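Local structure of hydroalkoxylation enzyme phnH (Penicillium herquei, 6JJT) at residues S31-K36 and I140-Y145; A98-T103 and F115-E120; I108-V113 and T129-P134. The protein catalyses the enantioselective intramolecular hydroalkoxylation of a prenylated phenalenone to (2'R)-atrovenetin in the biosynthesis of phenalenones such as herqueinone. All blocks are in the same frame, centred on the assembly; numbering follows the deposited sequence. Where two conformers were deposited one is given.

All three interactions pair neighbouring strands of one antiparallel eight-stranded barrel. Along the chain, interaction 1 spans the others: residues 31-36 meet residues 140-145, joining the first and last strands to close the barrel. Interaction 2 pairs strands 99-107 and 110-116, and interaction 3 strands 110-116 and 129-133, so the two share a strand and their segments alternate in sequence. The centres of interactions 1 and 3 lie about 11 Å apart, with Tyr145 packed on Gly132 and Val113; the centre of interaction 2 is about 18 Å from each of theirs, although Val102 and Phe115 touch Val113 and Ala130 of interaction 3. The Asn99, Leu101 and Asp116 side of interaction 2 meets a neighbouring subunit.

Interaction 1: S31-K36 and I140-Y145; sequences SANLTK and INFLEY
Ala32 and Leu143 exchange two backbone hydrogen bonds, Ala32 N to Leu143 O at 3.0 Å and Leu143 N to Ala32 O at 2.9 Å, and this antiparallel pair forms the tight middle of the contact. A third bond, Leu34 N to Asn141 O at 2.8 Å, extends the ladder to the residues just before strand 142-148. The side chains of Ala32, Leu34 and Leu143 are buried together. There the Ala32 methyl meets the edge of the Tyr145 ring, with CB 3.9 Å from Tyr145 CE1, while Leu34 CD1 lies 4.1 Å from Leu143 CD1, the two leucines crossing nearly at right angles. Since strand 26-44 is the first of the barrel and strand 142-148 the last, these bonds form the seam that closes the sheet. The other face carries Ser31, Asn33 and Phe142, and is more open to solvent around the last two. Phe142 CG is anti to the backbone N (chi1 -178°), a setting that lays the ring along the partner strand: CD1 is 3.8 Å from Asn33 CB, which sits at the ring edge in its plane, and CZ reaches Ser31 CB at 3.7 Å. The amide of exposed Asn33 stands perpendicular to that ring. The extended aliphatic chain of Lys36 passes the amide oxygen of Asn141, with Lys36 CD 3.5 Å from Asn141 OD1.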
loop_
_atom_site.group_PDB
_atom_site.type_symbol
_atom_site.label_atom_id
_atom_site.label_comp_id
_atom_site.label_asym_id
_atom_site.label_seq_id
_atom_site.Cartn_x
_atom_site.Cartn_y
_atom_site.Cartn_z
ATOM N N SER D 31 -4.345 6.169 -24.375
ATOM C CA SER D 31 -3.226 7.046 -24.129
ATOM C C SER D 31 -3.637 8.058 -23.059
ATOM O O SER D 31 -4.810 8.353 -22.841
ATOM C CB SER D 31 -2.813 7.762 -25.390
ATOM O OG SER D 31 -3.893 8.594 -25.765
ATOM N N ALA D 32 -2.601 8.599 -22.420
ATOM C CA ALA D 32 -2.787 9.625 -21.413
ATOM C C ALA D 32 -1.757 10.708 -21.687
ATOM O O ALA D 32 -0.577 10.411 -21.912
ATOM C CB ALA D 32 -2.600 9.064 -20.013
ATOM N N ASN D 33 -2.234 11.961 -21.720
ATOM C CA ASN D 33 -1.369 13.107 -21.890
ATOM C C ASN D 33 -1.546 13.961 -20.634
ATOM O O ASN D 33 -2.582 14.628 -20.493
ATOM C CB ASN D 33 -1.765 13.886 -23.141
ATOM C CG ASN D 33 -0.724 14.882 -23.596
ATOM O OD1 ASN D 33 0.380 14.948 -23.054
ATOM N ND2 ASN D 33 -1.051 15.622 -24.648
ATOM N N LEU D 34 -0.583 13.843 -19.710
ATOM C CA LEU D 34 -0.821 14.229 -18.335
ATOM C C LEU D 34 -0.174 15.581 -18.063
ATOM O O LEU D 34 0.811 15.962 -18.694
ATOM C CB LEU D 34 -0.199 13.143 -17.448
ATOM C CG LEU D 34 -0.846 11.753 -17.492
ATOM C CD1 LEU D 34 0.015 10.747 -16.744
ATOM C CD2 LEU D 34 -2.266 11.776 -16.953
ATOM N N THR D 35 -0.759 16.304 -17.103
ATOM C CA THR D 35 -0.132 17.510 -16.564
ATOM C C THR D 35 0.171 17.248 -15.088
ATOM O O THR D 35 -0.617 16.587 -14.389
ATOM C CB THR D 35 -0.949 18.792 -16.800
ATOM O OG1 THR D 35 -2.213 18.709 -16.159
ATOM C CG2 THR D 35 -1.180 19.083 -18.279
ATOM N N LYS D 36 1.304 17.767 -14.623
ATOM C CA LYS D 36 1.741 17.494 -13.264
ATOM C C LYS D 36 2.161 18.780 -12.592
ATOM O O LYS D 36 2.624 19.706 -13.268
ATOM C CB LYS D 36 2.907 16.507 -13.319
ATOM C CG LYS D 36 2.549 15.174 -13.945
ATOM C CD LYS D 36 3.587 14.097 -13.785
ATOM C CE LYS D 36 3.029 12.744 -14.189
ATOM N NZ LYS D 36 3.969 11.636 -13.865
ATOM N N ILE D 140 7.776 12.749 -21.326
ATOM C CA ILE D 140 7.483 11.723 -20.322
ATOM C C ILE D 140 6.009 11.733 -19.925
ATOM O O ILE D 140 5.533 10.770 -19.320
ATOM C CB ILE D 140 8.373 11.829 -19.066
ATOM C CG1 ILE D 140 8.148 13.127 -18.291
ATOM C CG2 ILE D 140 9.840 11.602 -19.381
ATOM C CD1 ILE D 140 9.024 13.268 -17.053
ATOM N N ASN D 141 5.299 12.808 -20.264
ATOM C CA ASN D 141 3.920 13.011 -19.835
ATOM C C ASN D 141 2.910 12.430 -20.836
ATOM O O ASN D 141 1.706 12.455 -20.569
ATOM C CB ASN D 141 3.689 14.441 -19.351
ATOM C CG ASN D 141 4.406 14.732 -18.040
ATOM O OD1 ASN D 141 4.558 13.863 -17.181
ATOM N ND2 ASN D 141 4.857 15.960 -17.878
ATOM N N PHE D 142 3.385 11.905 -21.982
ATOM C CA PHE D 142 2.495 11.242 -22.924
ATOM C C PHE D 142 2.812 9.751 -22.972
ATOM O O PHE D 142 3.926 9.369 -23.359
ATOM C CB PHE D 142 2.609 11.821 -24.346
ATOM C CG PHE D 142 1.646 11.147 -25.293
ATOM C CD1 PHE D 142 0.295 11.441 -25.259
ATOM C CD2 PHE D 142 2.060 10.162 -26.174
ATOM C CE1 PHE D 142 -0.628 10.793 -26.086
ATOM C CE2 PHE D 142 1.150 9.523 -27.006
ATOM C CZ PHE D 142 -0.194 9.830 -26.968
ATOM N N LEU D 143 1.844 8.926 -22.539
ATOM C CA LEU D 143 2.049 7.485 -22.486
ATOM C C LEU D 143 0.980 6.740 -23.249
ATOM O O LEU D 143 -0.157 7.159 -23.357
ATOM C CB LEU D 143 2.045 6.994 -21.030
ATOM C CG LEU D 143 3.119 7.599 -20.127
ATOM C CD1 LEU D 143 2.556 8.773 -19.311
ATOM C CD2 LEU D 143 3.623 6.495 -19.190
ATOM N N GLU D 144 1.404 5.610 -23.799
ATOM C CA GLU D 144 0.505 4.693 -24.460
ATOM C C GLU D 144 0.423 3.402 -23.645
ATOM O O GLU D 144 1.485 2.886 -23.287
ATOM C CB GLU D 144 1.032 4.380 -25.874
ATOM C CG GLU D 144 0.783 5.530 -26.831
ATOM C CD GLU D 144 1.573 5.439 -28.122
ATOM O OE1 GLU D 144 2.462 4.603 -28.227
ATOM O OE2 GLU D 144 1.272 6.234 -29.011
ATOM N N TYR D 145 -0.776 2.905 -23.520
ATOM C CA TYR D 145 -1.035 1.736 -22.676
ATOM C C TYR D 145 -1.721 0.615 -23.442
ATOM O O TYR D 145 -2.611 0.861 -24.272
ATOM C CB TYR D 145 -1.930 2.126 -21.494
ATOM C CG TYR D 145 -1.377 3.145 -20.533
ATOM C CD1 TYR D 145 -1.581 4.489 -20.783
ATOM C CD2 TYR D 145 -0.688 2.780 -19.371
ATOM C CE1 TYR D 145 -1.108 5.465 -19.913
ATOM C CE2 TYR D 145 -0.210 3.754 -18.492
ATOM C CZ TYR D 145 -0.418 5.092 -18.775
ATOM O OH TYR D 145 -0.012 6.082 -17.902
#

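Interaction 2: A98-T103 and F115-E120; sequences ANILVT and FDTSSE
This contact lies at the open end of the beta hairpin of strands 99-107 and 110-116, away from its connecting turn. Leu101 and Asp116 form the hydrogen-bonded pair, with Leu101 N to Asp116 O at 2.8 Å and Asp116 N to Leu101 O at 2.9 Å. One step farther out, a side chain replaces the backbone donor: Thr117 OG1 gives a hydrogen bond of 2.9 Å to Asn99 O, approaching 30° out of the carbonyl plane. The hydroxyl is placed there by chi1 of -176°, which turns it away from its own backbone N, and Thr117 OG1 also accepts from Ser119 N at 3.1 Å, closing an ST turn. A water donates a second bond to Asn99 O, so two donors grip that carbonyl, and the same water receives a weak bond from Ser119 N. On the buried face, Phe115 CD1 lies 4.1 Å from both Ile100 CG2, at the ring edge, and Val102 CG2; the Val102 and Phe115 side chains run side by side. Ile100 CG1 packs on Thr117 CB at 3.8 Å, and Leu125 touches both Ile100 and Phe115. Asn99 ND2 bonds to Ile41 O of a neighbouring subunit, and Leu101 and Asp116 pack on Tyr42 of that subunit, so this side faces the tetramer interface. The arrangement is that of the open end of an antiparallel beta hairpin in a barrel wall, with an ST turn at Thr117 beside the last backbone pair.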
loop_
_atom_site.group_PDB
_atom_site.type_symbol
_atom_site.label_atom_id
_atom_site.label_comp_id
_atom_site.label_asym_id
_atom_site.label_seq_id
_atom_site.Cartn_x
_atom_site.Cartn_y
_atom_site.Cartn_z
ATOM N N ALA D 98 -18.441 8.843 -16.228
ATOM C CA ALA D 98 -18.097 7.751 -15.314
ATOM C C ALA D 98 -16.745 8.028 -14.642
ATOM O O ALA D 98 -15.830 8.524 -15.299
ATOM C CB ALA D 98 -18.019 6.468 -16.077
ATOM N N ASN D 99 -16.651 7.685 -13.354
ATOM C CA ASN D 99 -15.413 7.854 -12.605
ATOM C C ASN D 99 -14.699 6.506 -12.537
ATOM O O ASN D 99 -15.317 5.504 -12.191
ATOM C CB ASN D 99 -15.735 8.347 -11.213
ATOM C CG ASN D 99 -16.268 9.759 -11.167
ATOM O OD1 ASN D 99 -15.976 10.523 -12.089
ATOM N ND2 ASN D 99 -17.001 10.063 -10.122
ATOM N N ILE D 100 -13.391 6.525 -12.802
ATOM C CA ILE D 100 -12.568 5.321 -12.808
ATOM C C ILE D 100 -11.299 5.621 -12.013
ATOM O O ILE D 100 -10.579 6.549 -12.368
ATOM C CB ILE D 100 -12.186 4.893 -14.241
ATOM C CG1 ILE D 100 -13.420 4.722 -15.138
ATOM C CG2 ILE D 100 -11.258 3.683 -14.222
ATOM C CD1 ILE D 100 -13.126 4.729 -16.627
ATOM N N LEU D 101 -11.027 4.812 -10.974
ATOM C CA LEU D 101 -9.718 4.941 -10.311
ATOM C C LEU D 101 -8.649 4.172 -11.082
ATOM O O LEU D 101 -8.842 2.988 -11.419
ATOM C CB LEU D 101 -9.797 4.359 -8.893
ATOM C CG LEU D 101 -8.488 4.468 -8.104
ATOM C CD1 LEU D 101 -8.199 5.915 -7.781
ATOM C CD2 LEU D 101 -8.529 3.621 -6.837
ATOM N N VAL D 102 -7.510 4.807 -11.299
ATOM C CA VAL D 102 -6.363 4.206 -11.943
ATOM C C VAL D 102 -5.271 4.078 -10.892
ATOM O O VAL D 102 -4.913 5.063 -10.231
ATOM C CB VAL D 102 -5.873 5.053 -13.130
ATOM C CG1 VAL D 102 -4.686 4.373 -13.803
ATOM C CG2 VAL D 102 -7.006 5.282 -14.163
ATOM N N THR D 103 -4.764 2.867 -10.715
ATOM C CA THR D 103 -3.693 2.539 -9.778
ATOM C C THR D 103 -2.468 2.160 -10.591
ATOM O O THR D 103 -2.467 1.075 -11.231
ATOM C CB THR D 103 -4.138 1.422 -8.818
ATOM O OG1 THR D 103 -5.291 1.908 -8.122
ATOM C CG2 THR D 103 -3.042 1.064 -7.832
ATOM N N PHE D 115 -7.439 -0.877 -12.588
ATOM C CA PHE D 115 -8.590 0.011 -12.672
ATOM C C PHE D 115 -9.691 -0.418 -11.733
ATOM O O PHE D 115 -9.854 -1.609 -11.437
ATOM C CB PHE D 115 -9.226 -0.062 -14.082
ATOM C CG PHE D 115 -8.270 0.259 -15.207
ATOM C CD1 PHE D 115 -8.044 1.593 -15.586
ATOM C CD2 PHE D 115 -7.532 -0.741 -15.825
ATOM C CE1 PHE D 115 -7.159 1.886 -16.626
ATOM C CE2 PHE D 115 -6.622 -0.446 -16.817
ATOM C CZ PHE D 115 -6.432 0.863 -17.221
ATOM N N ASP D 116 -10.442 0.567 -11.218
ATOM C CA ASP D 116 -11.610 0.295 -10.412
ATOM C C ASP D 116 -12.726 1.244 -10.801
ATOM O O ASP D 116 -12.585 2.472 -10.690
ATOM C CB ASP D 116 -11.289 0.439 -8.921
ATOM C CG ASP D 116 -12.290 -0.217 -7.999
ATOM O OD1 ASP D 116 -13.500 -0.143 -8.268
ATOM O OD2 ASP D 116 -11.849 -0.812 -7.021
ATOM N N THR D 117 -13.847 0.661 -11.211
ATOM C CA THR D 117 -15.054 1.444 -11.474
ATOM C C THR D 117 -16.273 0.565 -11.244
ATOM O O THR D 117 -16.249 -0.613 -11.631
ATOM C CB THR D 117 -15.025 2.056 -12.880
ATOM O OG1 THR D 117 -16.205 2.857 -12.967
ATOM C CG2 THR D 117 -15.064 1.055 -14.011
ATOM N N SER D 118 -17.359 1.133 -10.741
ATOM C CA SER D 118 -18.640 0.416 -10.717
ATOM C C SER D 118 -19.530 0.785 -11.905
ATOM O O SER D 118 -20.655 0.270 -11.984
ATOM C CB SER D 118 -19.381 0.597 -9.419
ATOM O OG SER D 118 -19.509 1.973 -9.108
ATOM N N SER D 119 -19.068 1.681 -12.775
ATOM C CA SER D 119 -19.795 2.036 -13.988
ATOM C C SER D 119 -20.138 0.787 -14.801
ATOM O O SER D 119 -19.266 0.008 -15.138
ATOM C CB SER D 119 -18.998 2.997 -14.826
ATOM O OG SER D 119 -19.465 2.893 -16.192
ATOM N N GLU D 120 -21.406 0.660 -15.221
ATOM C CA GLU D 120 -21.787 -0.529 -15.984
ATOM C C GLU D 120 -21.086 -0.581 -17.339
ATOM O O GLU D 120 -20.702 -1.653 -17.806
ATOM C CB GLU D 120 -23.305 -0.565 -16.186
ATOM C CG GLU D 120 -24.024 -1.308 -15.079
ATOM C CD GLU D 120 -25.342 -1.939 -15.515
ATOM O OE1 GLU D 120 -25.551 -2.109 -16.754
ATOM O OE2 GLU D 120 -26.164 -2.257 -14.617
HETATM O O HOH W 1 -18.043 4.458 -11.332
#

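Interaction 3: I108-V113 and T129-P134; sequences IPYVAV and TAWGTP
Trp131 lies beside Tyr110 on one face of the sheet, and its indole can be traced outward along the neighbouring strand. Trp131 CB stands 4.0 Å from Val111 O, and with CG anti to the backbone N (chi1 -177°) the ring swings over that carbonyl, leaving Val111 O 3.8 Å from Trp131 CG, against one face of the indole; CD1 also lies against this oxygen. Trp131 NE1 comes next, passing 3.9 Å from Tyr110 CB, which CE2 passes too; the NE1 hydrogen bond goes to Thr129 OG1 of a neighbouring subunit, and Thr129 of this chain meets the other subunit's Trp131 in the same way, a reciprocal pairing across the interface. Farther along, Trp131 CZ2 makes the closest touch of the side chain, 3.4 Å from Tyr110 CD1, and CH2 remains within van der Waals range of that atom. The Tyr110 ring and the six-membered ring of Trp131 are 26° from parallel but strongly offset, their centroids 5.7 Å apart, so there is little face-to-face stacking. Beneath the aromatics runs an antiparallel ladder joining strands 110-116 and 129-133 of the barrel wall. Val111 and Gly132 exchange two hydrogen bonds, Gly132 N to Val111 O being 2.7 Å, and Val113 and Ala130 exchange two more. The side chains of Val111, Val113 and Ala130 occupy the face opposite the tryptophan; there Val111 packs on Leu143 and Val113 on Tyr145. Past the ladder, Pro109, preceded by a cis peptide bond, covers one face of the Tyr110 ring with CD. Pro109 O takes a hydrogen bond from Thr133 OG1 at 2.8 Å, the hydroxyl standing 57° out of the carbonyl plane, while Pro134 CD packs against Pro109 CB at 4.0 Å.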
loop_
_atom_site.group_PDB
_atom_site.type_symbol
_atom_site.label_atom_id
_atom_site.label_comp_id
_atom_site.label_asym_id
_atom_site.label_seq_id
_atom_site.Cartn_x
_atom_site.Cartn_y
_atom_site.Cartn_z
ATOM N N ILE D 108 10.142 2.850 -13.658
ATOM C CA ILE D 108 10.112 3.846 -14.721
ATOM C C ILE D 108 11.209 3.487 -15.727
ATOM O O ILE D 108 12.340 3.179 -15.358
ATOM C CB ILE D 108 10.330 5.242 -14.080
ATOM C CG1 ILE D 108 9.140 5.706 -13.220
ATOM C CG2 ILE D 108 10.759 6.353 -15.068
ATOM C CD1 ILE D 108 7.887 6.001 -13.993
ATOM N N PRO D 109 10.909 3.564 -17.048
ATOM C CA PRO D 109 9.692 4.140 -17.606
ATOM C C PRO D 109 8.543 3.198 -17.913
ATOM O O PRO D 109 7.646 3.563 -18.659
ATOM C CB PRO D 109 10.224 4.685 -18.956
ATOM C CG PRO D 109 11.240 3.653 -19.385
ATOM C CD PRO D 109 11.917 3.272 -18.085
ATOM N N TYR D 110 8.565 1.990 -17.319
ATOM C CA TYR D 110 7.532 0.999 -17.571
ATOM C C TYR D 110 6.457 1.033 -16.467
ATOM O O TYR D 110 6.806 0.926 -15.255
ATOM C CB TYR D 110 8.193 -0.382 -17.561
ATOM C CG TYR D 110 9.414 -0.468 -18.467
ATOM C CD1 TYR D 110 9.408 0.105 -19.757
ATOM C CD2 TYR D 110 10.589 -1.066 -18.048
ATOM C CE1 TYR D 110 10.524 0.060 -20.585
ATOM C CE2 TYR D 110 11.714 -1.098 -18.857
ATOM C CZ TYR D 110 11.675 -0.553 -20.127
ATOM O OH TYR D 110 12.797 -0.627 -20.925
ATOM N N VAL D 111 5.204 1.122 -16.875
ATOM C CA VAL D 111 4.100 1.416 -15.964
ATOM C C VAL D 111 3.058 0.321 -16.034
ATOM O O VAL D 111 2.481 0.065 -17.085
ATOM C CB VAL D 111 3.469 2.782 -16.300
ATOM C CG1 VAL D 111 2.379 3.124 -15.267
ATOM C CG2 VAL D 111 4.528 3.871 -16.372
ATOM N N ALA D 112 2.744 -0.291 -14.889
ATOM C CA ALA D 112 1.659 -1.259 -14.819
ATOM C C ALA D 112 0.424 -0.565 -14.269
ATOM O O ALA D 112 0.577 0.293 -13.367
ATOM C CB ALA D 112 2.049 -2.390 -13.880
ATOM N N VAL D 113 -0.764 -0.976 -14.686
ATOM C CA VAL D 113 -1.972 -0.254 -14.360
ATOM C C VAL D 113 -3.071 -1.236 -14.019
ATOM O O VAL D 113 -3.233 -2.278 -14.687
ATOM C CB VAL D 113 -2.443 0.562 -15.584
ATOM C CG1 VAL D 113 -3.566 1.497 -15.209
ATOM C CG2 VAL D 113 -1.313 1.339 -16.211
ATOM N N THR D 129 -5.481 -5.939 -16.572
ATOM C CA THR D 129 -4.129 -5.487 -16.275
ATOM C C THR D 129 -3.590 -4.795 -17.519
ATOM O O THR D 129 -3.518 -5.415 -18.635
ATOM C CB THR D 129 -3.162 -6.653 -16.002
ATOM O OG1 THR D 129 -3.405 -7.700 -16.982
ATOM C CG2 THR D 129 -3.435 -7.303 -14.672
ATOM N N ALA D 130 -3.179 -3.540 -17.402
ATOM C CA ALA D 130 -2.538 -2.838 -18.503
ATOM C C ALA D 130 -1.105 -2.468 -18.225
ATOM O O ALA D 130 -0.616 -2.559 -17.089
ATOM C CB ALA D 130 -3.373 -1.628 -18.880
ATOM N N TRP D 131 -0.410 -1.971 -19.255
ATOM C CA TRP D 131 1.005 -1.672 -19.205
ATOM C C TRP D 131 1.260 -0.531 -20.181
ATOM O O TRP D 131 0.706 -0.593 -21.297
ATOM C CB TRP D 131 1.818 -2.903 -19.631
ATOM C CG TRP D 131 3.287 -2.711 -19.554
ATOM C CD1 TRP D 131 4.123 -3.110 -18.544
ATOM C CD2 TRP D 131 4.157 -2.085 -20.514
ATOM N NE1 TRP D 131 5.411 -2.781 -18.798
ATOM C CE2 TRP D 131 5.474 -2.163 -20.014
ATOM C CE3 TRP D 131 3.963 -1.475 -21.770
ATOM C CZ2 TRP D 131 6.576 -1.632 -20.660
ATOM C CZ3 TRP D 131 5.062 -0.953 -22.419
ATOM C CH2 TRP D 131 6.350 -1.063 -21.896
ATOM N N GLY D 132 2.064 0.452 -19.773
ATOM C CA GLY D 132 2.320 1.587 -20.649
ATOM C C GLY D 132 3.718 2.121 -20.498
ATOM O O GLY D 132 4.434 1.803 -19.555
ATOM N N THR D 133 4.105 2.996 -21.452
ATOM C CA THR D 133 5.385 3.661 -21.403
ATOM C C THR D 133 5.295 4.861 -22.347
ATOM O O THR D 133 4.418 4.850 -23.211
ATOM C CB THR D 133 6.502 2.686 -21.804
ATOM O OG1 THR D 133 7.750 3.206 -21.407
ATOM C CG2 THR D 133 6.552 2.399 -23.307
ATOM N N PRO D 134 6.127 5.905 -22.187
ATOM C CA PRO D 134 6.123 7.041 -23.137
ATOM C C PRO D 134 6.705 6.564 -24.476
ATOM O O PRO D 134 7.824 6.069 -24.479
ATOM C CB PRO D 134 6.986 8.111 -22.474
ATOM C CG PRO D 134 7.163 7.634 -21.045
ATOM C CD PRO D 134 7.120 6.116 -21.120
#